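Local atomic coordinates of DNA polymerase (PDB entry 1XHX), a protein that replicates viral DNA by protein-primed, strand-displacing synthesis with high processivity and fidelity, and proofreads through a 3'-5' exonuclease activity in its N-terminal region. Residues 301-306 with 313-318; 445-450 with 468-473; 499-504 with 526-531. The protein carries 2 engineered substitutions. All blocks are in the same frame, centred on the assembly; numbering follows the deposited sequence.

Contact 1: residues 301-306 with 313-318; sequences TIQIKR and NEYLKS
The long connection between strand 283-294 and strand 324-329 doubles back on itself here, bringing Ile302 and Gln303 against Tyr315 and Leu316. The directions of the two segments differ by 128°. The backbones nevertheless come close, with the CA atoms of Gln303 and Tyr315 4.9 Å apart. The direct link is a single backbone hydrogen bond, Leu316 N to Ile302 O at 3.0 Å. The same carbonyl oxygen receives a CA-H...O contact from Tyr315 CA at 3.4 Å, so two neighbouring residues converge on one acceptor. A water adds a second bridge: it accepts from Ile304 N at 2.6 Å and probably donates to Glu314 O, 2.8 Å from the water.

The loop lies in the polymerization region, where it probably forms part of the TPR1 insertion characteristic of protein-primed family-B polymerases. The side chain of Tyr315 lies near that of Arg438, a residue probably involved in binding template-primer structures. Thr301 O meets the Tyr315 ring at its edge, 3.3 Å from CD2. Gln303 carries its CG anti to the backbone N (chi1 -162°), which lays the extended chain along the other segment; CG comes within 3.3 Å of Glu314 O. The Gln303 amide stands nearly perpendicular to the Tyr315 ring, their planes 83° apart, while NE2 makes a weak hydrogen bond to Gly312 O. At the exposed end, Asn313 OD1 sits over one face of the Arg306 guanidinium. That position above the plane is poorly aligned for hydrogen bonding, and the arginine is itself poorly ordered. On the buried side, Ile302 and Leu316 both pack on Phe292 of strand 283-294, and Tyr340 OH hydrogen-bonds to Leu316 O.

Contact 2: residues 445-450 with 468-473; sequences AQACYD and PDVIKD
Ala447 and Val470 are the residues whose CA atoms come nearest, 6.6 Å apart, where the C-terminal end of helix 427-447 faces the loop between strand 459-463 and strand 483-489. Both are elements of the family-B polymerase palm. The first segment leaves its helix through a bond from Cys448 N to Ala445 O of 3.0 Å. The second coils through two successive i to i+3 bonds, Ile471 N to Pro468 O and Lys472 N to Asp469 O, and this turning presents Pro468, Val470 and Ile471 together to the helix end.

The contact across the segments is apolar and small, 172 Å² in all. Cys448 provides its centre: SG lies 3.7 Å from Ile471 CG2 and 4.0 Å from Pro468 CB, with Val470 CG2 also at 4.0 Å. The sulfur thus faces three carbon groups of the loop. It is placed there by a chi1 of -52°, with SG beside the backbone N and anti to the carbonyl carbon. Leu462 of strand 459-463, which follows the YCDTD motif, touches both Cys448 and Pro468. The side chain of Ile471 is about 10 Å from that of Val250, a ligand of the catalytic magnesium. At the solvent-facing margin, Val470 CG2 lies 4.0 Å from Ala447 CB and approaches Ala447 O to 3.3 Å.

Contact 3: residues 499-504 with 526-531; sequences TYIQDI and FSVKCA
Tyr500 pairs with Lys529, and Gln502 with Ser527, as the hydrogen-bonded pairs of an antiparallel ladder whose strand axes run 162° apart. The bonds are short: Tyr500 N to Lys529 O is 2.8 Å and Ser527 N to Gln502 O also 2.8 Å, while Lys529 N to Tyr500 O and Gln502 N to Ser527 O each measure 2.9 Å. The tightly packed face carries the non-hydrogen-bonded pairs. There Ile501 and Val528 lie side by side, CG2 to CG1 at 3.9 Å. Further along, Asp503 OD1 meets the edge of the Phe526 ring in its plane, and OD2 is held in a salt bridge by Arg491.

The other face is the solvent side, with Lys529 exposed. Lys529 CB stands over one face of the Tyr500 ring, 3.9 Å from its centroid and 18° off the normal, a CH-pi contact; the lysine then bends at chi2 (-59°) and carries its ammonium end off the ring. A water spans Gln502 OE1 and Ser527 OG, at 3.0 Å from OE1.

Tyr500, with Lys498, matches the KxY motif of family-B polymerases and probably binds template-primer; Lys529 stabilises the primer terminus. The Tyr500 ring also stacks on Tyr494 of strand 491-496, which flanks strand 499-509 on its other edge from strand 523-530, while Phe543 and Phe546, beyond helix 535-538, pack against Ile501.

All three contacts lie in the region for initiation and polymerization and follow one another along the chain without nesting or crossing. Contact 1 closes first, pinching off six residues of the connection between strands 283-294 and 324-329. Contact 2 then joins the end of helix 427-447 to a later loop, and the 17 residues it encloses include strands 452-456 and 459-463 of the catalytic palm sheet. Contact 3 pairs strands 499-509 and 523-530, closing an excursion of 21 residues that includes strand 512-515. Their centres form a nearly equilateral triangle, 24 to 25 Å on a side, and the contacts do not touch; contacts 1 and 2 come nearest, about 7 Å between closest atoms.

Contact 1: residues 301-306 with 313-318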
ATOM      1  N   THR A 301     -23.394  -6.187   1.353  1.00 33.99           N
ATOM      2  CA  THR A 301     -22.075  -6.551   1.866  1.00 35.19           C
ATOM      3  C   THR A 301     -21.416  -7.666   1.061  1.00 37.98           C
ATOM      4  O   THR A 301     -20.200  -7.838   1.117  1.00 39.05           O
ATOM      5  CB  THR A 301     -22.135  -7.012   3.348  1.00 35.83           C
ATOM      6  OG1 THR A 301     -22.912  -8.215   3.442  1.00 37.37           O
ATOM      7  CG2 THR A 301     -22.765  -5.926   4.237  1.00 29.68           C
ATOM      8  N   ILE A 302     -22.214  -8.431   0.323  1.00 39.03           N
ATOM      9  CA  ILE A 302     -21.668  -9.529  -0.474  1.00 44.62           C
ATOM     10  C   ILE A 302     -21.096  -9.044  -1.799  1.00 47.12           C
ATOM     11  O   ILE A 302     -21.769  -8.355  -2.571  1.00 36.47           O
ATOM     12  CB  ILE A 302     -22.735 -10.597  -0.801  1.00 47.36           C
ATOM     13  CG1 ILE A 302     -23.349 -11.142   0.487  1.00 45.84           C
ATOM     14  CG2 ILE A 302     -22.102 -11.736  -1.613  1.00 45.23           C
ATOM     15  CD1 ILE A 302     -24.575 -12.011   0.251  1.00 49.14           C
ATOM     16  N   GLN A 303     -19.847  -9.414  -2.054  1.00 48.57           N
ATOM     17  CA  GLN A 303     -19.181  -9.043  -3.291  1.00 57.19           C
ATOM     18  C   GLN A 303     -18.708 -10.338  -3.936  1.00 59.91           C
ATOM     19  O   GLN A 303     -18.028 -11.137  -3.299  1.00 61.78           O
ATOM     20  CB  GLN A 303     -17.978  -8.146  -2.993  1.00 58.77           C
ATOM     21  CG  GLN A 303     -17.475  -7.351  -4.181  1.00 66.01           C
ATOM     22  CD  GLN A 303     -16.151  -6.657  -3.905  1.00 70.00           C
ATOM     23  OE1 GLN A 303     -15.966  -6.045  -2.856  1.00 74.55           O
ATOM     24  NE2 GLN A 303     -15.227  -6.744  -4.857  1.00 75.92           N
ATOM     25  N   ILE A 304     -19.089 -10.567  -5.186  1.00 66.89           N
ATOM     26  CA  ILE A 304     -18.650 -11.775  -5.875  1.00 73.13           C
ATOM     27  C   ILE A 304     -17.305 -11.488  -6.530  1.00 82.57           C
ATOM     28  O   ILE A 304     -17.149 -10.480  -7.224  1.00 80.49           O
ATOM     29  CB  ILE A 304     -19.654 -12.215  -6.955  1.00 68.22           C
ATOM     30  CG1 ILE A 304     -20.984 -12.597  -6.301  1.00 65.40           C
ATOM     31  CG2 ILE A 304     -19.086 -13.378  -7.745  1.00 61.33           C
ATOM     32  CD1 ILE A 304     -20.873 -13.656  -5.225  1.00 58.65           C
ATOM     33  N   LYS A 305     -16.339 -12.369  -6.291  1.00 92.60           N
ATOM     34  CA  LYS A 305     -14.994 -12.215  -6.842  1.00103.25           C
ATOM     35  C   LYS A 305     -15.000 -11.602  -8.234  1.00109.48           C
ATOM     36  O   LYS A 305     -15.826 -11.959  -9.075  1.00111.30           O
ATOM     37  CB  LYS A 305     -14.290 -13.569  -6.899  1.00105.87           C
ATOM     38  CG  LYS A 305     -14.084 -14.219  -5.552  1.00109.84           C
ATOM     39  CD  LYS A 305     -13.483 -15.598  -5.718  1.00115.20           C
ATOM     40  CE  LYS A 305     -13.383 -16.314  -4.389  1.00117.93           C
ATOM     41  NZ  LYS A 305     -12.959 -17.720  -4.589  1.00120.49           N
ATOM     42  N   ARG A 306     -14.066 -10.684  -8.467  1.00115.92           N
ATOM     43  CA  ARG A 306     -13.944 -10.006  -9.751  1.00123.21           C
ATOM     44  C   ARG A 306     -13.799 -10.993 -10.912  1.00125.24           C
ATOM     45  O   ARG A 306     -13.275 -12.096 -10.748  1.00127.49           O
ATOM     46  CB  ARG A 306     -12.744  -9.051  -9.738  1.00127.82           C
ATOM     47  CG  ARG A 306     -12.694  -8.114  -8.547  1.00134.12           C
ATOM     48  CD  ARG A 306     -11.474  -7.207  -8.630  1.00140.04           C
ATOM     49  NE  ARG A 306     -11.310  -6.353  -7.456  1.00145.48           N
ATOM     50  CZ  ARG A 306     -10.307  -5.492  -7.291  1.00147.65           C
ATOM     51  NH1 ARG A 306      -9.372  -5.365  -8.223  1.00147.80           N
ATOM     52  NH2 ARG A 306     -10.236  -4.757  -6.189  1.00149.53           N
ATOM     53  N   ASN A 313     -16.049  -4.620  -8.379  1.00101.68           N
ATOM     54  CA  ASN A 313     -16.098  -3.897  -7.118  1.00 95.67           C
ATOM     55  C   ASN A 313     -17.461  -3.361  -6.706  1.00 87.57           C
ATOM     56  O   ASN A 313     -17.564  -2.217  -6.271  1.00 83.44           O
ATOM     57  CB  ASN A 313     -15.092  -2.752  -7.191  1.00 99.43           C
ATOM     58  CG  ASN A 313     -13.757  -3.202  -7.736  1.00100.99           C
ATOM     59  OD1 ASN A 313     -12.926  -3.740  -7.006  1.00102.31           O
ATOM     60  ND2 ASN A 313     -13.551  -3.002  -9.035  1.00101.99           N
ATOM     61  N   GLU A 314     -18.501  -4.176  -6.847  1.00 80.11           N
ATOM     62  CA  GLU A 314     -19.842  -3.748  -6.471  1.00 72.71           C
ATOM     63  C   GLU A 314     -20.461  -4.735  -5.492  1.00 63.55           C
ATOM     64  O   GLU A 314     -20.174  -5.929  -5.543  1.00 62.61           O
ATOM     65  CB  GLU A 314     -20.738  -3.638  -7.707  1.00 79.55           C
ATOM     66  CG  GLU A 314     -22.111  -3.062  -7.418  1.00 89.91           C
ATOM     67  CD  GLU A 314     -23.063  -3.213  -8.582  1.00 96.20           C
ATOM     68  OE1 GLU A 314     -23.306  -4.365  -9.006  1.00 97.89           O
ATOM     69  OE2 GLU A 314     -23.572  -2.180  -9.068  1.00 98.61           O
ATOM     70  N   TYR A 315     -21.304  -4.231  -4.596  1.00 57.40           N
ATOM     71  CA  TYR A 315     -21.968  -5.086  -3.622  1.00 51.56           C
ATOM     72  C   TYR A 315     -23.380  -5.424  -4.099  1.00 47.65           C
ATOM     73  O   TYR A 315     -24.203  -4.540  -4.353  1.00 42.09           O
ATOM     74  CB  TYR A 315     -21.981  -4.412  -2.246  1.00 47.58           C
ATOM     75  CG  TYR A 315     -20.564  -4.272  -1.687  1.00 43.47           C
ATOM     76  CD1 TYR A 315     -19.776  -3.151  -1.955  1.00 39.06           C
ATOM     77  CD2 TYR A 315     -20.001  -5.307  -0.943  1.00 42.32           C
ATOM     78  CE1 TYR A 315     -18.483  -3.078  -1.483  1.00 39.97           C
ATOM     79  CE2 TYR A 315     -18.706  -5.247  -0.468  1.00 40.34           C
ATOM     80  CZ  TYR A 315     -17.945  -4.128  -0.752  1.00 40.10           C
ATOM     81  OH  TYR A 315     -16.633  -4.056  -0.302  1.00 37.28           O
ATOM     82  N   LEU A 316     -23.633  -6.725  -4.223  1.00 45.55           N
ATOM     83  CA  LEU A 316     -24.897  -7.269  -4.706  1.00 46.06           C
ATOM     84  C   LEU A 316     -26.130  -7.155  -3.807  1.00 47.42           C
ATOM     85  O   LEU A 316     -26.073  -7.398  -2.600  1.00 44.92           O
ATOM     86  CB  LEU A 316     -24.687  -8.737  -5.073  1.00 45.50           C
ATOM     87  CG  LEU A 316     -23.510  -8.992  -6.018  1.00 45.58           C
ATOM     88  CD1 LEU A 316     -23.353 -10.481  -6.257  1.00 35.85           C
ATOM     89  CD2 LEU A 316     -23.740  -8.266  -7.335  1.00 48.01           C
ATOM     90  N   LYS A 317     -27.258  -6.803  -4.420  1.00 48.17           N
ATOM     91  CA  LYS A 317     -28.516  -6.687  -3.694  1.00 49.73           C
ATOM     92  C   LYS A 317     -29.219  -8.042  -3.725  1.00 45.03           C
ATOM     93  O   LYS A 317     -30.062  -8.346  -2.881  1.00 41.50           O
ATOM     94  CB  LYS A 317     -29.405  -5.616  -4.333  1.00 57.53           C
ATOM     95  CG  LYS A 317     -28.809  -4.212  -4.290  1.00 71.52           C
ATOM     96  CD  LYS A 317     -29.763  -3.170  -4.871  1.00 82.12           C
ATOM     97  CE  LYS A 317     -29.164  -1.768  -4.820  1.00 85.02           C
ATOM     98  NZ  LYS A 317     -30.102  -0.736  -5.346  1.00 86.03           N
ATOM     99  N   SER A 318     -28.860  -8.858  -4.708  1.00 42.32           N
ATOM    100  CA  SER A 318     -29.436 -10.189  -4.842  1.00 43.62           C
ATOM    101  C   SER A 318     -28.618 -10.979  -5.845  1.00 43.27           C
ATOM    102  O   SER A 318     -27.943 -10.398  -6.696  1.00 40.59           O
ATOM    103  CB  SER A 318     -30.892 -10.113  -5.314  1.00 46.30           C
ATOM    104  OG  SER A 318     -31.004 -10.430  -6.690  1.00 45.16           O
TER
HETATM  105  O   HOH W   1     -19.642  -8.476  -6.689  1.00 48.87           O

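Contact 2: residues 445-450 with 468-473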
ATOM      1  N   ALA A 445     -21.801   1.802  10.115  1.00 26.68           N
ATOM      2  CA  ALA A 445     -22.509   2.455   9.020  1.00 25.16           C
ATOM      3  C   ALA A 445     -23.978   2.064   9.001  1.00 30.40           C
ATOM      4  O   ALA A 445     -24.849   2.901   8.768  1.00 29.38           O
ATOM      5  CB  ALA A 445     -21.859   2.086   7.688  1.00 20.79           C
ATOM      6  N   GLN A 446     -24.246   0.780   9.237  1.00 31.22           N
ATOM      7  CA  GLN A 446     -25.609   0.258   9.253  1.00 30.02           C
ATOM      8  C   GLN A 446     -26.401   0.855  10.414  1.00 28.72           C
ATOM      9  O   GLN A 446     -27.605   1.060  10.316  1.00 27.91           O
ATOM     10  CB  GLN A 446     -25.582  -1.270   9.370  1.00 29.72           C
ATOM     11  CG  GLN A 446     -26.944  -1.919   9.481  1.00 23.46           C
ATOM     12  CD  GLN A 446     -27.824  -1.642   8.282  1.00 30.39           C
ATOM     13  OE1 GLN A 446     -27.431  -1.874   7.136  1.00 33.70           O
ATOM     14  NE2 GLN A 446     -29.029  -1.149   8.540  1.00 37.32           N
ATOM     15  N   ALA A 447     -25.711   1.127  11.518  1.00 28.45           N
ATOM     16  CA  ALA A 447     -26.353   1.708  12.685  1.00 31.23           C
ATOM     17  C   ALA A 447     -26.772   3.153  12.392  1.00 34.24           C
ATOM     18  O   ALA A 447     -27.628   3.708  13.076  1.00 41.76           O
ATOM     19  CB  ALA A 447     -25.405   1.663  13.882  1.00 23.83           C
ATOM     20  N   CYS A 448     -26.175   3.751  11.366  1.00 31.69           N
ATOM     21  CA  CYS A 448     -26.491   5.130  10.984  1.00 30.12           C
ATOM     22  C   CYS A 448     -27.084   5.119   9.582  1.00 31.23           C
ATOM     23  O   CYS A 448     -26.893   6.056   8.812  1.00 26.44           O
ATOM     24  CB  CYS A 448     -25.220   5.990  10.984  1.00 29.54           C
ATOM     25  SG  CYS A 448     -24.226   5.938  12.500  1.00 30.41           S
ATOM     26  N   TYR A 449     -27.805   4.049   9.261  1.00 32.65           N
ATOM     27  CA  TYR A 449     -28.403   3.879   7.943  1.00 33.16           C
ATOM     28  C   TYR A 449     -29.143   5.088   7.362  1.00 33.29           C
ATOM     29  O   TYR A 449     -29.033   5.372   6.176  1.00 29.09           O
ATOM     30  CB  TYR A 449     -29.365   2.683   7.954  1.00 31.86           C
ATOM     31  CG  TYR A 449     -29.859   2.309   6.575  1.00 33.32           C
ATOM     32  CD1 TYR A 449     -29.008   1.696   5.654  1.00 40.36           C
ATOM     33  CD2 TYR A 449     -31.168   2.586   6.179  1.00 37.17           C
ATOM     34  CE1 TYR A 449     -29.447   1.367   4.369  1.00 42.48           C
ATOM     35  CE2 TYR A 449     -31.618   2.262   4.890  1.00 39.31           C
ATOM     36  CZ  TYR A 449     -30.751   1.652   3.996  1.00 43.67           C
ATOM     37  OH  TYR A 449     -31.180   1.319   2.733  1.00 50.35           O
ATOM     38  N   ASP A 450     -29.912   5.787   8.183  1.00 37.33           N
ATOM     39  CA  ASP A 450     -30.669   6.928   7.679  1.00 44.06           C
ATOM     40  C   ASP A 450     -29.803   8.115   7.276  1.00 40.85           C
ATOM     41  O   ASP A 450     -30.235   8.964   6.497  1.00 41.66           O
ATOM     42  CB  ASP A 450     -31.729   7.362   8.705  1.00 47.79           C
ATOM     43  CG  ASP A 450     -31.132   7.749  10.040  1.00 59.38           C
ATOM     44  OD1 ASP A 450     -29.963   7.392  10.300  1.00 65.42           O
ATOM     45  OD2 ASP A 450     -31.839   8.401  10.838  1.00 63.50           O
ATOM     46  N   PRO A 468     -24.233  10.956  15.807  1.00 42.17           N
ATOM     47  CA  PRO A 468     -25.354  10.022  15.971  1.00 39.43           C
ATOM     48  C   PRO A 468     -25.354   9.398  17.360  1.00 41.50           C
ATOM     49  O   PRO A 468     -24.311   8.990  17.863  1.00 37.48           O
ATOM     50  CB  PRO A 468     -25.100   8.976  14.883  1.00 34.52           C
ATOM     51  CG  PRO A 468     -24.291   9.715  13.868  1.00 43.40           C
ATOM     52  CD  PRO A 468     -23.345  10.514  14.720  1.00 38.80           C
ATOM     53  N   ASP A 469     -26.525   9.325  17.979  1.00 44.60           N
ATOM     54  CA  ASP A 469     -26.630   8.740  19.309  1.00 48.41           C
ATOM     55  C   ASP A 469     -26.152   7.289  19.355  1.00 46.19           C
ATOM     56  O   ASP A 469     -25.461   6.900  20.292  1.00 42.71           O
ATOM     57  CB  ASP A 469     -28.075   8.815  19.819  1.00 54.56           C
ATOM     58  CG  ASP A 469     -28.484  10.223  20.223  1.00 67.93           C
ATOM     59  OD1 ASP A 469     -27.818  10.807  21.107  1.00 68.36           O
ATOM     60  OD2 ASP A 469     -29.475  10.744  19.660  1.00 73.01           O
ATOM     61  N   VAL A 470     -26.509   6.496  18.347  1.00 45.32           N
ATOM     62  CA  VAL A 470     -26.117   5.089  18.323  1.00 47.96           C
ATOM     63  C   VAL A 470     -24.619   4.840  18.351  1.00 45.58           C
ATOM     64  O   VAL A 470     -24.187   3.754  18.721  1.00 51.54           O
ATOM     65  CB  VAL A 470     -26.714   4.335  17.108  1.00 47.23           C
ATOM     66  CG1 VAL A 470     -28.215   4.211  17.272  1.00 56.13           C
ATOM     67  CG2 VAL A 470     -26.375   5.056  15.815  1.00 42.43           C
ATOM     68  N   ILE A 471     -23.824   5.832  17.964  1.00 46.89           N
ATOM     69  CA  ILE A 471     -22.375   5.657  17.978  1.00 46.83           C
ATOM     70  C   ILE A 471     -21.667   6.578  18.970  1.00 45.74           C
ATOM     71  O   ILE A 471     -20.442   6.551  19.071  1.00 49.44           O
ATOM     72  CB  ILE A 471     -21.732   5.887  16.573  1.00 47.40           C
ATOM     73  CG1 ILE A 471     -21.902   7.346  16.145  1.00 40.84           C
ATOM     74  CG2 ILE A 471     -22.338   4.933  15.550  1.00 37.86           C
ATOM     75  CD1 ILE A 471     -21.068   7.733  14.951  1.00 42.80           C
ATOM     76  N   LYS A 472     -22.429   7.388  19.697  1.00 45.67           N
ATOM     77  CA  LYS A 472     -21.845   8.313  20.667  1.00 50.43           C
ATOM     78  C   LYS A 472     -20.830   7.671  21.598  1.00 49.27           C
ATOM     79  O   LYS A 472     -19.771   8.241  21.867  1.00 51.53           O
ATOM     80  CB  LYS A 472     -22.933   8.949  21.542  1.00 57.45           C
ATOM     81  CG  LYS A 472     -23.703  10.086  20.906  1.00 70.48           C
ATOM     82  CD  LYS A 472     -24.540  10.799  21.957  1.00 74.15           C
ATOM     83  CE  LYS A 472     -25.138  12.084  21.419  1.00 77.15           C
ATOM     84  NZ  LYS A 472     -25.849  12.835  22.494  1.00 86.12           N
ATOM     85  N   ASP A 473     -21.162   6.486  22.098  1.00 47.72           N
ATOM     86  CA  ASP A 473     -20.295   5.805  23.045  1.00 54.93           C
ATOM     87  C   ASP A 473     -18.983   5.233  22.511  1.00 55.15           C
ATOM     88  O   ASP A 473     -18.067   4.974  23.292  1.00 57.72           O
ATOM     89  CB  ASP A 473     -21.093   4.727  23.780  1.00 59.89           C
ATOM     90  CG  ASP A 473     -22.344   5.292  24.451  1.00 71.29           C
ATOM     91  OD1 ASP A 473     -22.279   6.417  24.995  1.00 70.80           O
ATOM     92  OD2 ASP A 473     -23.392   4.611  24.442  1.00 79.35           O
TER

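Contact 3: residues 499-504 with 526-531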
ATOM      1  N   THR A 499     -14.072   8.831  -5.016  1.00 36.26           N
ATOM      2  CA  THR A 499     -14.150   9.972  -5.927  1.00 39.53           C
ATOM      3  C   THR A 499     -15.170  10.983  -5.413  1.00 37.10           C
ATOM      4  O   THR A 499     -16.367  10.814  -5.630  1.00 40.54           O
ATOM      5  CB  THR A 499     -14.571   9.506  -7.340  1.00 41.70           C
ATOM      6  OG1 THR A 499     -13.629   8.537  -7.824  1.00 39.07           O
ATOM      7  CG2 THR A 499     -14.609  10.685  -8.308  1.00 48.47           C
ATOM      8  N   TYR A 500     -14.701  12.032  -4.738  1.00 33.11           N
ATOM      9  CA  TYR A 500     -15.610  13.037  -4.180  1.00 31.78           C
ATOM     10  C   TYR A 500     -14.925  14.355  -3.817  1.00 29.47           C
ATOM     11  O   TYR A 500     -13.703  14.446  -3.824  1.00 33.24           O
ATOM     12  CB  TYR A 500     -16.295  12.456  -2.936  1.00 35.27           C
ATOM     13  CG  TYR A 500     -15.330  12.098  -1.814  1.00 36.81           C
ATOM     14  CD1 TYR A 500     -14.985  13.036  -0.837  1.00 43.06           C
ATOM     15  CD2 TYR A 500     -14.744  10.831  -1.745  1.00 38.68           C
ATOM     16  CE1 TYR A 500     -14.074  12.726   0.181  1.00 45.30           C
ATOM     17  CE2 TYR A 500     -13.829  10.509  -0.734  1.00 45.32           C
ATOM     18  CZ  TYR A 500     -13.501  11.462   0.228  1.00 45.38           C
ATOM     19  OH  TYR A 500     -12.607  11.157   1.230  1.00 48.30           O
ATOM     20  N   ILE A 501     -15.728  15.373  -3.502  1.00 29.82           N
ATOM     21  CA  ILE A 501     -15.218  16.686  -3.111  1.00 32.98           C
ATOM     22  C   ILE A 501     -16.014  17.230  -1.931  1.00 35.44           C
ATOM     23  O   ILE A 501     -17.201  16.940  -1.790  1.00 34.07           O
ATOM     24  CB  ILE A 501     -15.292  17.716  -4.276  1.00 34.49           C
ATOM     25  CG1 ILE A 501     -16.742  17.902  -4.728  1.00 43.08           C
ATOM     26  CG2 ILE A 501     -14.441  17.246  -5.447  1.00 37.12           C
ATOM     27  CD1 ILE A 501     -16.924  18.957  -5.819  1.00 42.82           C
ATOM     28  N   GLN A 502     -15.354  18.021  -1.087  1.00 37.98           N
ATOM     29  CA  GLN A 502     -15.997  18.606   0.085  1.00 37.75           C
ATOM     30  C   GLN A 502     -15.427  19.989   0.398  1.00 38.74           C
ATOM     31  O   GLN A 502     -14.313  20.319  -0.012  1.00 36.25           O
ATOM     32  CB  GLN A 502     -15.808  17.744   1.335  1.00 34.46           C
ATOM     33  CG  GLN A 502     -16.004  16.242   1.159  1.00 35.85           C
ATOM     34  CD  GLN A 502     -15.514  15.446   2.367  1.00 36.05           C
ATOM     35  OE1 GLN A 502     -14.413  15.645   2.861  1.00 36.17           O
ATOM     36  NE2 GLN A 502     -16.189  14.486   2.974  1.00 32.79           N
ATOM     37  N   ASP A 503     -16.183  20.797   1.106  1.00 39.81           N
ATOM     38  CA  ASP A 503     -15.789  22.116   1.576  1.00 37.96           C
ATOM     39  C   ASP A 503     -15.744  21.949   3.085  1.00 35.17           C
ATOM     40  O   ASP A 503     -16.765  22.044   3.759  1.00 37.29           O
ATOM     41  CB  ASP A 503     -16.820  23.195   1.209  1.00 44.81           C
ATOM     42  CG  ASP A 503     -16.595  23.782  -0.176  1.00 47.56           C
ATOM     43  OD1 ASP A 503     -15.429  23.827  -0.631  1.00 49.32           O
ATOM     44  OD2 ASP A 503     -17.582  24.220  -0.803  1.00 47.77           O
ATOM     45  N   ILE A 504     -14.557  21.678   3.608  1.00 39.29           N
ATOM     46  CA  ILE A 504     -14.370  21.437   5.035  1.00 36.55           C
ATOM     47  C   ILE A 504     -14.283  22.693   5.900  1.00 39.51           C
ATOM     48  O   ILE A 504     -13.587  23.649   5.559  1.00 37.86           O
ATOM     49  CB  ILE A 504     -13.083  20.616   5.265  1.00 35.87           C
ATOM     50  CG1 ILE A 504     -13.062  19.410   4.323  1.00 40.28           C
ATOM     51  CG2 ILE A 504     -12.965  20.178   6.723  1.00 32.64           C
ATOM     52  CD1 ILE A 504     -14.092  18.350   4.649  1.00 55.95           C
ATOM     53  N   PHE A 526     -11.410  23.588   0.501  1.00 46.62           N
ATOM     54  CA  PHE A 526     -11.896  22.748  -0.581  1.00 46.15           C
ATOM     55  C   PHE A 526     -11.015  21.496  -0.647  1.00 46.98           C
ATOM     56  O   PHE A 526      -9.788  21.601  -0.683  1.00 49.61           O
ATOM     57  CB  PHE A 526     -11.817  23.515  -1.902  1.00 44.77           C
ATOM     58  CG  PHE A 526     -12.415  22.783  -3.063  1.00 48.83           C
ATOM     59  CD1 PHE A 526     -13.792  22.681  -3.201  1.00 48.29           C
ATOM     60  CD2 PHE A 526     -11.602  22.194  -4.020  1.00 46.65           C
ATOM     61  CE1 PHE A 526     -14.353  22.004  -4.280  1.00 53.71           C
ATOM     62  CE2 PHE A 526     -12.153  21.517  -5.101  1.00 53.33           C
ATOM     63  CZ  PHE A 526     -13.531  21.422  -5.232  1.00 52.31           C
ATOM     64  N   SER A 527     -11.636  20.318  -0.652  1.00 44.56           N
ATOM     65  CA  SER A 527     -10.878  19.070  -0.704  1.00 45.32           C
ATOM     66  C   SER A 527     -11.349  18.140  -1.817  1.00 43.76           C
ATOM     67  O   SER A 527     -12.545  17.872  -1.948  1.00 45.02           O
ATOM     68  CB  SER A 527     -10.962  18.349   0.638  1.00 43.48           C
ATOM     69  OG  SER A 527     -10.156  17.190   0.623  1.00 50.47           O
ATOM     70  N   VAL A 528     -10.401  17.648  -2.610  1.00 41.01           N
ATOM     71  CA  VAL A 528     -10.708  16.756  -3.726  1.00 38.80           C
ATOM     72  C   VAL A 528     -10.055  15.392  -3.562  1.00 39.21           C
ATOM     73  O   VAL A 528      -8.846  15.300  -3.353  1.00 41.42           O
ATOM     74  CB  VAL A 528     -10.199  17.339  -5.063  1.00 45.48           C
ATOM     75  CG1 VAL A 528     -10.716  16.505  -6.224  1.00 40.72           C
ATOM     76  CG2 VAL A 528     -10.627  18.781  -5.202  1.00 43.07           C
ATOM     77  N   LYS A 529     -10.852  14.333  -3.662  1.00 36.00           N
ATOM     78  CA  LYS A 529     -10.332  12.972  -3.555  1.00 42.18           C
ATOM     79  C   LYS A 529     -10.746  12.191  -4.789  1.00 43.12           C
ATOM     80  O   LYS A 529     -11.932  12.045  -5.079  1.00 50.57           O
ATOM     81  CB  LYS A 529     -10.867  12.263  -2.307  1.00 39.44           C
ATOM     82  CG  LYS A 529     -10.513  12.949  -1.006  1.00 41.57           C
ATOM     83  CD  LYS A 529      -9.016  13.060  -0.829  1.00 51.00           C
ATOM     84  CE  LYS A 529      -8.689  13.859   0.417  1.00 52.62           C
ATOM     85  NZ  LYS A 529      -7.237  14.186   0.507  1.00 62.60           N
ATOM     86  N   CYS A 530      -9.763  11.685  -5.513  1.00 48.06           N
ATOM     87  CA  CYS A 530     -10.040  10.925  -6.719  1.00 53.54           C
ATOM     88  C   CYS A 530      -8.847  10.045  -7.028  1.00 56.20           C
ATOM     89  O   CYS A 530      -7.725  10.531  -7.140  1.00 55.39           O
ATOM     90  CB  CYS A 530     -10.300  11.877  -7.892  1.00 61.02           C
ATOM     91  SG  CYS A 530     -10.821  11.078  -9.435  1.00 63.75           S
ATOM     92  N   ALA A 531      -9.093   8.747  -7.159  1.00 61.01           N
ATOM     93  CA  ALA A 531      -8.031   7.800  -7.466  1.00 62.34           C
ATOM     94  C   ALA A 531      -7.386   8.150  -8.800  1.00 62.46           C
ATOM     95  O   ALA A 531      -8.066   8.250  -9.818  1.00 66.57           O
ATOM     96  CB  ALA A 531      -8.596   6.383  -7.518  1.00 63.38           C
TER
HETATM   97  O   HOH W   2     -11.525  14.965   2.227  1.00 46.04           O